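PDB 7PBI: FAD-binding oxidoreductase from Gulosibacter chungangensis, which binds FAD covalently, accommodates isoeugenol beside the flavin ring and probably acts as an oxidoreductase on phenolic compounds of this kind. Local coordinates for residues L90-S95 / F397-S402; I148-L153 / H372-G377; V310-I315 / G361-E366. All coordinates share one frame; numbering follows the deposited sequence.

Interaction 1: L90-S95 / F397-S402; sequences LGYGGS and FYAPVS. With FAD (flavin-adenine dinucleotide), chain K; H7Y (isoeugenol), chain L.
Tyr92 and Phe397 supply the aromatic part of this buried contact. Their planes lie 28° apart with centroids separated by 4.8 Å, but the pair is strongly offset, with little of one ring lying over the other. It is CD2 of Phe397 that sits over one face of the tyrosine, toward the rim, 3.3 Å from Tyr92 CZ. The two side chains cross at about a right angle, and the phenol end reaches on to Ala399, with Tyr92 OH 4.3 Å from Ala399 CB.

The polar component is purely backbone: Phe397 N donates a straight but weak hydrogen bond to Gly91 O, 3.3 Å long. Gly91 has a positive phi of 86°, and a beta carbon there would run into Phe397 CE2.

Topologically, a loop of the FAD_PCMH-type FAD-binding domain, following strand 81-84, here meets strand 393-402 of the C-terminal FAD-linked oxidase domain, which also carries the covalent flavin ligand His395.

With CG beside its backbone N, chi1 -74° brings the Phe397 ring up beside both bound groups: CAF of isoeugenol lies over one face, 3.4 Å from Phe397 CZ, while FAD C9 meets the ring edge in plane, 3.5 Å from the same CZ. Isoeugenol CAG approaches Tyr92 at its edge, and Arg477, another FAD-binding residue, also touches this tyrosine.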
loop_
_atom_site.group_PDB
_atom_site.type_symbol
_atom_site.label_atom_id
_atom_site.label_comp_id
_atom_site.label_asym_id
_atom_site.label_seq_id
_atom_site.Cartn_x
_atom_site.Cartn_y
_atom_site.Cartn_z
ATOM N N LEU B 90 -15.553 17.834 -6.430
ATOM C CA LEU B 90 -15.408 19.299 -6.646
ATOM C C LEU B 90 -13.926 19.680 -6.595
ATOM O O LEU B 90 -13.217 19.157 -5.730
ATOM C CB LEU B 90 -16.189 20.041 -5.561
ATOM C CG LEU B 90 -17.694 19.800 -5.549
ATOM C CD1 LEU B 90 -18.256 20.018 -4.150
ATOM C CD2 LEU B 90 -18.387 20.688 -6.575
ATOM N N GLY B 91 -13.497 20.594 -7.464
ATOM C CA GLY B 91 -12.091 21.033 -7.580
ATOM C C GLY B 91 -11.303 20.122 -8.507
ATOM O O GLY B 91 -10.156 20.444 -8.827
ATOM N N TYR B 92 -11.904 19.013 -8.937
ATOM C CA TYR B 92 -11.268 18.016 -9.829
ATOM C C TYR B 92 -12.177 17.669 -11.018
ATOM O O TYR B 92 -11.762 16.816 -11.804
ATOM C CB TYR B 92 -10.885 16.796 -8.993
ATOM C CG TYR B 92 -9.873 17.079 -7.912
ATOM C CD1 TYR B 92 -8.575 17.449 -8.231
ATOM C CD2 TYR B 92 -10.192 16.966 -6.570
ATOM C CE1 TYR B 92 -7.623 17.699 -7.252
ATOM C CE2 TYR B 92 -9.255 17.220 -5.576
ATOM C CZ TYR B 92 -7.960 17.581 -5.917
ATOM O OH TYR B 92 -7.006 17.831 -4.972
ATOM N N GLY B 93 -13.339 18.325 -11.176
ATOM C CA GLY B 93 -14.277 18.089 -12.297
ATOM C C GLY B 93 -15.658 17.604 -11.859
ATOM O O GLY B 93 -16.505 17.353 -12.730
ATOM N N GLY B 94 -15.902 17.482 -10.558
ATOM C CA GLY B 94 -17.217 17.092 -10.033
ATOM C C GLY B 94 -17.621 15.723 -10.539
ATOM O O GLY B 94 -17.005 14.739 -10.127
ATOM N N SER B 95 -18.653 15.660 -11.376
ATOM C CA SER B 95 -19.173 14.407 -11.981
ATOM C C SER B 95 -18.948 14.441 -13.500
ATOM O O SER B 95 -19.384 13.482 -14.179
ATOM C CB SER B 95 -20.631 14.177 -11.618
ATOM O OG SER B 95 -21.454 15.262 -12.035
ATOM N N PHE B 397 -8.041 22.820 -7.913
ATOM C CA PHE B 397 -6.867 22.468 -7.083
ATOM C C PHE B 397 -5.575 22.402 -7.899
ATOM O O PHE B 397 -5.528 21.825 -8.995
ATOM C CB PHE B 397 -7.107 21.127 -6.412
ATOM C CG PHE B 397 -8.081 21.189 -5.272
ATOM C CD1 PHE B 397 -7.782 21.915 -4.139
ATOM C CD2 PHE B 397 -9.275 20.494 -5.318
ATOM C CE1 PHE B 397 -8.667 21.958 -3.077
ATOM C CE2 PHE B 397 -10.163 20.534 -4.255
ATOM C CZ PHE B 397 -9.858 21.273 -3.138
ATOM N N TYR B 398 -4.533 22.996 -7.335
ATOM C CA TYR B 398 -3.113 22.746 -7.659
ATOM C C TYR B 398 -2.488 22.080 -6.428
ATOM O O TYR B 398 -2.345 22.762 -5.399
ATOM C CB TYR B 398 -2.439 24.066 -8.027
ATOM C CG TYR B 398 -0.937 23.995 -8.101
ATOM C CD1 TYR B 398 -0.311 23.209 -9.052
ATOM C CD2 TYR B 398 -0.136 24.701 -7.221
ATOM C CE1 TYR B 398 1.071 23.136 -9.141
ATOM C CE2 TYR B 398 1.245 24.647 -7.297
ATOM C CZ TYR B 398 1.851 23.854 -8.255
ATOM O OH TYR B 398 3.207 23.766 -8.337
ATOM N N ALA B 399 -2.161 20.788 -6.494
ATOM C CA ALA B 399 -1.734 20.013 -5.307
ATOM C C ALA B 399 -0.422 19.276 -5.564
ATOM O O ALA B 399 -0.422 18.052 -5.668
ATOM C CB ALA B 399 -2.835 19.058 -4.927
ATOM N N PRO B 400 0.737 19.972 -5.634
ATOM C CA PRO B 400 2.014 19.293 -5.810
ATOM C C PRO B 400 2.478 18.588 -4.531
ATOM O O PRO B 400 2.068 18.953 -3.458
ATOM C CB PRO B 400 2.972 20.417 -6.204
ATOM C CG PRO B 400 2.391 21.643 -5.542
ATOM C CD PRO B 400 0.891 21.433 -5.560
ATOM N N VAL B 401 3.333 17.588 -4.711
ATOM C CA VAL B 401 4.015 16.837 -3.620
ATOM C C VAL B 401 5.520 17.093 -3.710
ATOM O O VAL B 401 6.062 17.113 -4.833
ATOM C CB VAL B 401 3.679 15.342 -3.707
ATOM C CG1 VAL B 401 4.646 14.480 -2.910
ATOM C CG2 VAL B 401 2.247 15.118 -3.261
ATOM N N SER B 402 6.160 17.297 -2.563
ATOM C CA SER B 402 7.592 17.668 -2.487
ATOM C C SER B 402 8.225 17.089 -1.226
ATOM O O SER B 402 7.495 16.606 -0.346
ATOM C CB SER B 402 7.767 19.161 -2.551
ATOM O OG SER B 402 7.243 19.797 -1.396
HETATM P PA FAD K . -16.687 10.578 -6.754
HETATM O O1A FAD K . -17.024 11.787 -7.568
HETATM O O2A FAD K . -17.786 9.590 -6.574
HETATM O O5B FAD K . -15.413 9.837 -7.368
HETATM C C5B FAD K . -14.296 10.584 -7.886
HETATM C C4B FAD K . -13.705 9.830 -9.044
HETATM O O4B FAD K . -13.257 8.522 -8.596
HETATM C C3B FAD K . -14.656 9.523 -10.205
HETATM O O3B FAD K . -14.710 10.586 -11.144
HETATM C C2B FAD K . -13.996 8.286 -10.816
HETATM O O2B FAD K . -12.873 8.623 -11.602
HETATM C C1B FAD K . -13.560 7.534 -9.562
HETATM N N9A FAD K . -14.579 6.660 -9.006
HETATM C C8A FAD K . -15.435 6.965 -7.985
HETATM N N7A FAD K . -16.262 5.991 -7.691
HETATM C C5A FAD K . -15.928 4.986 -8.580
HETATM C C6A FAD K . -16.448 3.698 -8.769
HETATM N N6A FAD K . -17.440 3.192 -8.037
HETATM N N1A FAD K . -15.895 2.952 -9.755
HETATM C C2A FAD K . -14.898 3.481 -10.478
HETATM N N3A FAD K . -14.321 4.676 -10.374
HETATM C C4A FAD K . -14.894 5.390 -9.397
HETATM N N1 FAD K . -10.699 15.706 -1.063
HETATM C C2 FAD K . -9.983 14.984 -0.184
HETATM O O2 FAD K . -9.615 13.840 -0.458
HETATM N N3 FAD K . -9.661 15.449 1.045
HETATM C C4 FAD K . -10.008 16.702 1.466
HETATM O O4 FAD K . -9.699 17.060 2.593
HETATM C C4X FAD K . -10.747 17.511 0.562
HETATM N N5 FAD K . -11.089 18.718 0.931
HETATM C C5X FAD K . -11.802 19.468 0.040
HETATM C C6 FAD K . -12.184 20.761 0.437
HETATM C C7 FAD K . -12.916 21.577 -0.389
HETATM C C7M FAD K . -13.301 22.954 0.084
HETATM C C8 FAD K . -13.285 21.111 -1.669
HETATM C C8M FAD K . -14.068 21.996 -2.601
HETATM C C9 FAD K . -12.922 19.849 -2.075
HETATM C C9A FAD K . -12.180 19.000 -1.237
HETATM N N10 FAD K . -11.793 17.707 -1.603
HETATM C C10 FAD K . -11.067 16.920 -0.716
HETATM C "C1'" FAD K . -12.195 17.151 -2.916
HETATM C "C2'" FAD K . -13.560 16.422 -2.852
HETATM O "O2'" FAD K . -14.509 17.186 -2.081
HETATM C "C3'" FAD K . -13.501 15.020 -2.225
HETATM O "O3'" FAD K . -12.307 14.340 -2.582
HETATM C "C4'" FAD K . -14.699 14.121 -2.556
HETATM O "O4'" FAD K . -14.775 13.063 -1.600
HETATM C "C5'" FAD K . -14.631 13.482 -3.921
HETATM O "O5'" FAD K . -15.983 13.284 -4.415
HETATM P P FAD K . -16.737 11.899 -4.158
HETATM O O1P FAD K . -18.186 12.152 -4.433
HETATM O O2P FAD K . -16.347 11.330 -2.833
HETATM O O3P FAD K . -16.098 11.001 -5.325
HETATM C CAA H7Y L . -8.667 21.875 2.382
HETATM C CAD H7Y L . -8.184 20.577 1.785
HETATM C CAE H7Y L . -8.306 20.365 0.269
HETATM C CAJ H7Y L . -7.876 19.175 -0.292
HETATM C CAH H7Y L . -7.166 18.352 0.544
HETATM C CAF H7Y L . -8.127 18.785 -1.615
HETATM C CAG H7Y L . -7.667 17.559 -2.079
HETATM C CAK H7Y L . -6.961 16.733 -1.222
HETATM O OAC H7Y L . -6.499 15.518 -1.628
HETATM C CAL H7Y L . -6.707 17.136 0.098
HETATM O OAI H7Y L . -6.005 16.310 0.944
HETATM C CAB H7Y L . -5.883 16.689 2.359
#

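Interaction 2: I148-L153 / H372-G377; sequences IDPAEL and HELNTG. With FAD (flavin-adenine dinucleotide), chain K; H7Y (isoeugenol), chain L.
Ile148 and Gly377 bring the two backbones together, their CA atoms 5.1 Å apart and Ile148 O only 3.5 Å from Gly377 CA. Gly377, at a positive phi of 85°, is the C-prime residue of the Schellman motif that ends the helix, where Gly377 N returns to Leu374 O at 3.0 Å; a beta carbon on it would strike Ile148 O.

No hydrogen bond crosses the contact, which is carried by Leu374. With its CG beside the backbone N (chi1 -69°), the leucine sends both methyls toward the loop: CD2 lies 3.6 Å from Ala151 O and also near Glu152 O, while CD1 packs 4.0 Å from Glu152 CA. Pro150 adds its ring, with Pro150 CG 4.3 Å from Leu374 CD2 and Pro150 CD resting against Leu374 O.

Glu152 crosses Leu374 at about a right angle and leads away to the cofactor. Its CG, beside the backbone N (chi1 -57°), comes 3.2 Å from FAD N5, and the bend at chi2 turns the carboxylate to the propenyl end of isoeugenol. OE1 is fixed by a salt bridge to Arg371 and a hydrogen bond with Ser383, second-shell residues that position the group. An alanine here would probably leave Arg371 and Ser383 without their carboxylate partner and open a gap beside flavin N5 and the propenyl end of isoeugenol.

Around the contact, Tyr132 of helix 132-142 packs on Ile148, Pro150 and Ala151, whereas helix 363-375 is tied to strand 318-325 of the antiparallel sheet through Asn375 ND2 and Thr323 OG1.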
loop_
_atom_site.group_PDB
_atom_site.type_symbol
_atom_site.label_atom_id
_atom_site.label_comp_id
_atom_site.label_asym_id
_atom_site.label_seq_id
_atom_site.Cartn_x
_atom_site.Cartn_y
_atom_site.Cartn_z
ATOM N N ILE B 148 -14.462 6.527 11.875
ATOM C CA ILE B 148 -14.218 6.675 10.424
ATOM C C ILE B 148 -13.139 7.738 10.259
ATOM O O ILE B 148 -12.662 8.287 11.270
ATOM C CB ILE B 148 -15.501 6.985 9.638
ATOM C CG1 ILE B 148 -15.881 8.463 9.648
ATOM C CG2 ILE B 148 -16.651 6.109 10.106
ATOM C CD1 ILE B 148 -16.921 8.806 8.590
ATOM N N ASP B 149 -12.707 7.926 9.022
ATOM C CA ASP B 149 -11.722 8.958 8.649
ATOM C C ASP B 149 -12.311 9.708 7.470
ATOM O O ASP B 149 -12.196 9.263 6.328
ATOM C CB ASP B 149 -10.363 8.345 8.338
ATOM C CG ASP B 149 -9.316 9.390 7.994
ATOM O OD1 ASP B 149 -9.392 9.949 6.889
ATOM O OD2 ASP B 149 -8.419 9.622 8.825
ATOM N N PRO B 150 -12.995 10.842 7.730
ATOM C CA PRO B 150 -13.629 11.612 6.670
ATOM C C PRO B 150 -12.657 12.640 6.091
ATOM O O PRO B 150 -11.671 12.979 6.754
ATOM C CB PRO B 150 -14.780 12.305 7.407
ATOM C CG PRO B 150 -14.196 12.574 8.779
ATOM C CD PRO B 150 -13.199 11.455 9.051
ATOM N N ALA B 151 -12.976 13.072 4.872
ATOM C CA ALA B 151 -12.477 14.298 4.220
ATOM C C ALA B 151 -13.233 15.492 4.819
ATOM O O ALA B 151 -14.035 15.291 5.764
ATOM C CB ALA B 151 -12.670 14.186 2.720
ATOM N N GLU B 152 -13.016 16.690 4.273
ATOM C CA GLU B 152 -13.579 17.949 4.820
ATOM C C GLU B 152 -15.106 17.863 4.779
ATOM O O GLU B 152 -15.741 18.191 5.794
ATOM C CB GLU B 152 -13.064 19.149 4.028
ATOM C CG GLU B 152 -11.541 19.259 4.007
ATOM C CD GLU B 152 -10.921 20.399 4.796
ATOM O OE1 GLU B 152 -11.682 21.195 5.373
ATOM O OE2 GLU B 152 -9.668 20.496 4.827
ATOM N N LEU B 153 -15.670 17.401 3.664
ATOM C CA LEU B 153 -17.124 17.526 3.391
ATOM C C LEU B 153 -17.797 16.165 3.506
ATOM O O LEU B 153 -17.414 15.251 2.751
ATOM C CB LEU B 153 -17.292 18.127 2.000
ATOM C CG LEU B 153 -16.466 19.388 1.795
ATOM C CD1 LEU B 153 -16.449 19.819 0.343
ATOM C CD2 LEU B 153 -17.015 20.482 2.674
ATOM N N HIS B 372 -11.119 19.688 15.277
ATOM C CA HIS B 372 -11.261 18.672 16.341
ATOM C C HIS B 372 -12.255 17.596 15.884
ATOM O O HIS B 372 -12.019 16.400 16.164
ATOM C CB HIS B 372 -11.678 19.313 17.656
ATOM C CG HIS B 372 -11.915 18.292 18.707
ATOM N ND1 HIS B 372 -10.887 17.526 19.222
ATOM C CD2 HIS B 372 -13.055 17.876 19.301
ATOM C CE1 HIS B 372 -11.373 16.695 20.115
ATOM N NE2 HIS B 372 -12.707 16.892 20.187
ATOM N N GLU B 373 -13.327 18.003 15.205
ATOM C CA GLU B 373 -14.371 17.078 14.698
ATOM C C GLU B 373 -13.746 16.149 13.643
ATOM O O GLU B 373 -13.836 14.906 13.833
ATOM C CB GLU B 373 -15.579 17.870 14.184
ATOM C CG GLU B 373 -16.655 18.082 15.245
ATOM C CD GLU B 373 -17.862 18.907 14.816
ATOM O OE1 GLU B 373 -17.775 19.613 13.776
ATOM O OE2 GLU B 373 -18.899 18.833 15.522
ATOM N N LEU B 374 -13.108 16.706 12.598
ATOM C CA LEU B 374 -12.527 15.896 11.485
ATOM C C LEU B 374 -11.510 14.903 12.062
ATOM O O LEU B 374 -11.630 13.702 11.763
ATOM C CB LEU B 374 -11.881 16.807 10.428
ATOM C CG LEU B 374 -12.847 17.665 9.600
ATOM C CD1 LEU B 374 -12.106 18.440 8.514
ATOM C CD2 LEU B 374 -13.968 16.832 8.988
ATOM N N ASN B 375 -10.605 15.396 12.912
ATOM C CA ASN B 375 -9.436 14.664 13.463
ATOM C C ASN B 375 -9.882 13.574 14.443
ATOM O O ASN B 375 -9.027 12.746 14.798
ATOM C CB ASN B 375 -8.435 15.613 14.128
ATOM C CG ASN B 375 -7.797 16.559 13.134
ATOM O OD1 ASN B 375 -8.156 16.540 11.958
ATOM N ND2 ASN B 375 -6.852 17.375 13.579
ATOM N N THR B 376 -11.139 13.564 14.881
ATOM C CA THR B 376 -11.668 12.540 15.822
ATOM C C THR B 376 -12.753 11.717 15.121
ATOM O O THR B 376 -13.430 10.933 15.811
ATOM C CB THR B 376 -12.164 13.224 17.095
ATOM O OG1 THR B 376 -13.048 14.262 16.680
ATOM C CG2 THR B 376 -11.049 13.850 17.900
ATOM N N GLY B 377 -12.920 11.914 13.808
ATOM C CA GLY B 377 -13.784 11.091 12.942
ATOM C C GLY B 377 -15.233 11.541 12.958
ATOM O O GLY B 377 -16.111 10.734 12.624
HETATM P PA FAD K . -16.687 10.578 -6.754
HETATM O O1A FAD K . -17.024 11.787 -7.568
HETATM O O2A FAD K . -17.786 9.590 -6.574
HETATM O O5B FAD K . -15.413 9.837 -7.368
HETATM C C5B FAD K . -14.296 10.584 -7.886
HETATM C C4B FAD K . -13.705 9.830 -9.044
HETATM O O4B FAD K . -13.257 8.522 -8.596
HETATM C C3B FAD K . -14.656 9.523 -10.205
HETATM O O3B FAD K . -14.710 10.586 -11.144
HETATM C C2B FAD K . -13.996 8.286 -10.816
HETATM O O2B FAD K . -12.873 8.623 -11.602
HETATM C C1B FAD K . -13.560 7.534 -9.562
HETATM N N9A FAD K . -14.579 6.660 -9.006
HETATM C C8A FAD K . -15.435 6.965 -7.985
HETATM N N7A FAD K . -16.262 5.991 -7.691
HETATM C C5A FAD K . -15.928 4.986 -8.580
HETATM C C6A FAD K . -16.448 3.698 -8.769
HETATM N N6A FAD K . -17.440 3.192 -8.037
HETATM N N1A FAD K . -15.895 2.952 -9.755
HETATM C C2A FAD K . -14.898 3.481 -10.478
HETATM N N3A FAD K . -14.321 4.676 -10.374
HETATM C C4A FAD K . -14.894 5.390 -9.397
HETATM N N1 FAD K . -10.699 15.706 -1.063
HETATM C C2 FAD K . -9.983 14.984 -0.184
HETATM O O2 FAD K . -9.615 13.840 -0.458
HETATM N N3 FAD K . -9.661 15.449 1.045
HETATM C C4 FAD K . -10.008 16.702 1.466
HETATM O O4 FAD K . -9.699 17.060 2.593
HETATM C C4X FAD K . -10.747 17.511 0.562
HETATM N N5 FAD K . -11.089 18.718 0.931
HETATM C C5X FAD K . -11.802 19.468 0.040
HETATM C C6 FAD K . -12.184 20.761 0.437
HETATM C C7 FAD K . -12.916 21.577 -0.389
HETATM C C7M FAD K . -13.301 22.954 0.084
HETATM C C8 FAD K . -13.285 21.111 -1.669
HETATM C C8M FAD K . -14.068 21.996 -2.601
HETATM C C9 FAD K . -12.922 19.849 -2.075
HETATM C C9A FAD K . -12.180 19.000 -1.237
HETATM N N10 FAD K . -11.793 17.707 -1.603
HETATM C C10 FAD K . -11.067 16.920 -0.716
HETATM C "C1'" FAD K . -12.195 17.151 -2.916
HETATM C "C2'" FAD K . -13.560 16.422 -2.852
HETATM O "O2'" FAD K . -14.509 17.186 -2.081
HETATM C "C3'" FAD K . -13.501 15.020 -2.225
HETATM O "O3'" FAD K . -12.307 14.340 -2.582
HETATM C "C4'" FAD K . -14.699 14.121 -2.556
HETATM O "O4'" FAD K . -14.775 13.063 -1.600
HETATM C "C5'" FAD K . -14.631 13.482 -3.921
HETATM O "O5'" FAD K . -15.983 13.284 -4.415
HETATM P P FAD K . -16.737 11.899 -4.158
HETATM O O1P FAD K . -18.186 12.152 -4.433
HETATM O O2P FAD K . -16.347 11.330 -2.833
HETATM O O3P FAD K . -16.098 11.001 -5.325
HETATM C CAA H7Y L . -8.667 21.875 2.382
HETATM C CAD H7Y L . -8.184 20.577 1.785
HETATM C CAE H7Y L . -8.306 20.365 0.269
HETATM C CAJ H7Y L . -7.876 19.175 -0.292
HETATM C CAH H7Y L . -7.166 18.352 0.544
HETATM C CAF H7Y L . -8.127 18.785 -1.615
HETATM C CAG H7Y L . -7.667 17.559 -2.079
HETATM C CAK H7Y L . -6.961 16.733 -1.222
HETATM O OAC H7Y L . -6.499 15.518 -1.628
HETATM C CAL H7Y L . -6.707 17.136 0.098
HETATM O OAI H7Y L . -6.005 16.310 0.944
HETATM C CAB H7Y L . -5.883 16.689 2.359
#

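Interaction 3: V310-I315 / G361-E366; sequences VDELGI and GDRASE
Glu312 OE1 receives a hydrogen bond from Arg363 NH1 at 3.0 Å, part of a salt bridge between the end of helix 303-313 and the start of helix 363-375. OE1 lies at the edge of the guanidinium, in its plane, and is met nearly along its own C-O bond direction. The fit is nonetheless imperfect: the N-H...O angle is 132°, and carboxylate and guanidinium planes are turned 34° apart; a single oxygen-nitrogen pair makes the bridge, not a bidentate one.

Beneath this bridge runs an apolar layer. Arg363 has CG beside its backbone N (chi1 -72°) and is extended from CG to NE, which lays its aliphatic part across Leu313; Leu313 CD2 is 3.5 Å from Arg363 CD and equally near NH1. On the next residue, the methyl of Ala364 packs against main chain, with Ala364 CB 3.6 Å from Leu313 O, and meets Ile315 CG2 at 4.3 Å. The backbones come closest here, Leu313 CA to Ala364 CA being 6.1 Å, which is consistent with a residue as small as alanine.

One helix ends here and the other begins. Gly314, with positive phi, takes the chain out of helix 303-313, and Ile315 N still bonds to Val310 O. Asp362 occupies the N-cap position of helix 363-375; its carbonyl O accepts from Ser365 OG at 2.7 Å and from Glu366 N, both on the same face of its plane. Tyr248 of strand 242-249 and Ala285 of helix 281-286 pack against the apolar layer.

Arg363 NH2 also forms a salt bridge to Glu293, whose OE2 lies close to Glu312 OE1; the guanidinium therefore probably offsets the repulsion between two neighbouring carboxylates at this partly buried edge of the fold.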
loop_
_atom_site.group_PDB
_atom_site.type_symbol
_atom_site.label_atom_id
_atom_site.label_comp_id
_atom_site.label_asym_id
_atom_site.label_seq_id
_atom_site.Cartn_x
_atom_site.Cartn_y
_atom_site.Cartn_z
ATOM N N VAL B 310 -6.239 38.409 10.634
ATOM C CA VAL B 310 -5.391 37.891 11.750
ATOM C C VAL B 310 -5.925 38.443 13.078
ATOM O O VAL B 310 -6.173 37.632 14.006
ATOM C CB VAL B 310 -3.908 38.270 11.575
ATOM C CG1 VAL B 310 -3.115 37.960 12.834
ATOM C CG2 VAL B 310 -3.282 37.586 10.368
ATOM N N ASP B 311 -6.089 39.771 13.147
ATOM C CA ASP B 311 -6.272 40.539 14.407
ATOM C C ASP B 311 -7.708 40.383 14.924
ATOM O O ASP B 311 -7.855 40.312 16.141
ATOM C CB ASP B 311 -5.901 42.015 14.218
ATOM C CG ASP B 311 -4.443 42.290 13.856
ATOM O OD1 ASP B 311 -3.574 41.478 14.216
ATOM O OD2 ASP B 311 -4.178 43.329 13.226
ATOM N N GLU B 312 -8.731 40.363 14.058
ATOM C CA GLU B 312 -10.156 40.394 14.499
ATOM C C GLU B 312 -10.590 38.991 14.908
ATOM O O GLU B 312 -11.321 38.876 15.900
ATOM C CB GLU B 312 -11.125 40.884 13.418
ATOM C CG GLU B 312 -12.360 41.563 13.985
ATOM C CD GLU B 312 -13.609 41.425 13.134
ATOM O OE1 GLU B 312 -13.887 40.291 12.699
ATOM O OE2 GLU B 312 -14.298 42.449 12.901
ATOM N N LEU B 313 -10.180 37.985 14.127
ATOM C CA LEU B 313 -10.462 36.541 14.371
ATOM C C LEU B 313 -9.597 36.023 15.538
ATOM O O LEU B 313 -9.988 35.010 16.168
ATOM C CB LEU B 313 -10.170 35.733 13.098
ATOM C CG LEU B 313 -11.047 35.994 11.873
ATOM C CD1 LEU B 313 -10.639 35.079 10.726
ATOM C CD2 LEU B 313 -12.517 35.787 12.198
ATOM N N GLY B 314 -8.456 36.666 15.795
ATOM C CA GLY B 314 -7.564 36.309 16.907
ATOM C C GLY B 314 -6.832 35.022 16.618
ATOM O O GLY B 314 -6.767 34.155 17.511
ATOM N N ILE B 315 -6.329 34.901 15.393
ATOM C CA ILE B 315 -5.532 33.738 14.920
ATOM C C ILE B 315 -4.182 34.276 14.449
ATOM O O ILE B 315 -3.825 35.397 14.828
ATOM C CB ILE B 315 -6.278 32.962 13.818
ATOM C CG1 ILE B 315 -6.594 33.845 12.605
ATOM C CG2 ILE B 315 -7.519 32.312 14.403
ATOM C CD1 ILE B 315 -7.458 33.194 11.543
ATOM N N GLY B 361 -19.806 32.770 18.774
ATOM C CA GLY B 361 -19.210 34.051 18.482
ATOM C C GLY B 361 -17.720 33.962 18.480
ATOM O O GLY B 361 -17.060 34.726 17.799
ATOM N N ASP B 362 -17.179 33.038 19.254
ATOM C CA ASP B 362 -15.755 32.841 19.226
ATOM C C ASP B 362 -15.503 32.072 17.975
ATOM O O ASP B 362 -15.691 30.876 17.914
ATOM C CB ASP B 362 -15.259 32.111 20.458
ATOM C CG ASP B 362 -13.774 32.247 20.668
ATOM O OD1 ASP B 362 -13.082 32.819 19.807
ATOM O OD2 ASP B 362 -13.296 31.770 21.714
ATOM N N ARG B 363 -15.092 32.785 16.960
ATOM C CA ARG B 363 -14.793 32.137 15.657
ATOM C C ARG B 363 -13.519 31.284 15.738
ATOM O O ARG B 363 -13.527 30.166 15.225
ATOM C CB ARG B 363 -14.692 33.208 14.580
ATOM C CG ARG B 363 -16.036 33.818 14.210
ATOM C CD ARG B 363 -15.683 35.180 13.679
ATOM N NE ARG B 363 -16.554 35.733 12.666
ATOM C CZ ARG B 363 -16.381 36.944 12.142
ATOM N NH1 ARG B 363 -15.410 37.729 12.588
ATOM N NH2 ARG B 363 -17.194 37.375 11.191
ATOM N N ALA B 364 -12.461 31.773 16.373
ATOM C CA ALA B 364 -11.262 30.955 16.658
ATOM C C ALA B 364 -11.695 29.599 17.237
ATOM O O ALA B 364 -11.077 28.578 16.860
ATOM C CB ALA B 364 -10.315 31.687 17.582
ATOM N N SER B 365 -12.713 29.573 18.100
ATOM C CA SER B 365 -13.159 28.336 18.790
ATOM C C SER B 365 -13.985 27.479 17.830
ATOM O O SER B 365 -13.983 26.250 18.013
ATOM C CB SER B 365 -13.923 28.631 20.041
ATOM O OG SER B 365 -15.266 28.955 19.749
ATOM N N GLU B 366 -14.681 28.098 16.866
ATOM C CA GLU B 366 -15.418 27.370 15.799
ATOM C C GLU B 366 -14.407 26.709 14.846
ATOM O O GLU B 366 -14.540 25.496 14.581
ATOM C CB GLU B 366 -16.362 28.305 15.046
ATOM C CG GLU B 366 -17.618 28.651 15.823
ATOM C CD GLU B 366 -18.258 29.987 15.457
ATOM O OE1 GLU B 366 -17.904 30.555 14.393
ATOM O OE2 GLU B 366 -19.096 30.473 16.252
#

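Interactions 1 and 2 approach the same flavin and the same isoeugenol: their centres are 19 Å apart and their nearest atoms about 5 Å, without touching. Each joins the FAD-binding region to the C-terminal oxidase region, so the ligand is bordered by Phe397 and Tyr92 from one contact and by Glu152 from the other. Interaction 3 is far from the annotated sites, its centre 28 Å from that of interaction 1. It shares helix 363-375 with interaction 2, the first turn meeting 310-315 and the last meeting 148-153, with centres 21 Å apart. Along the chain the three are nested, interaction 3 inside the loop closed by interaction 2, and that inside interaction 1.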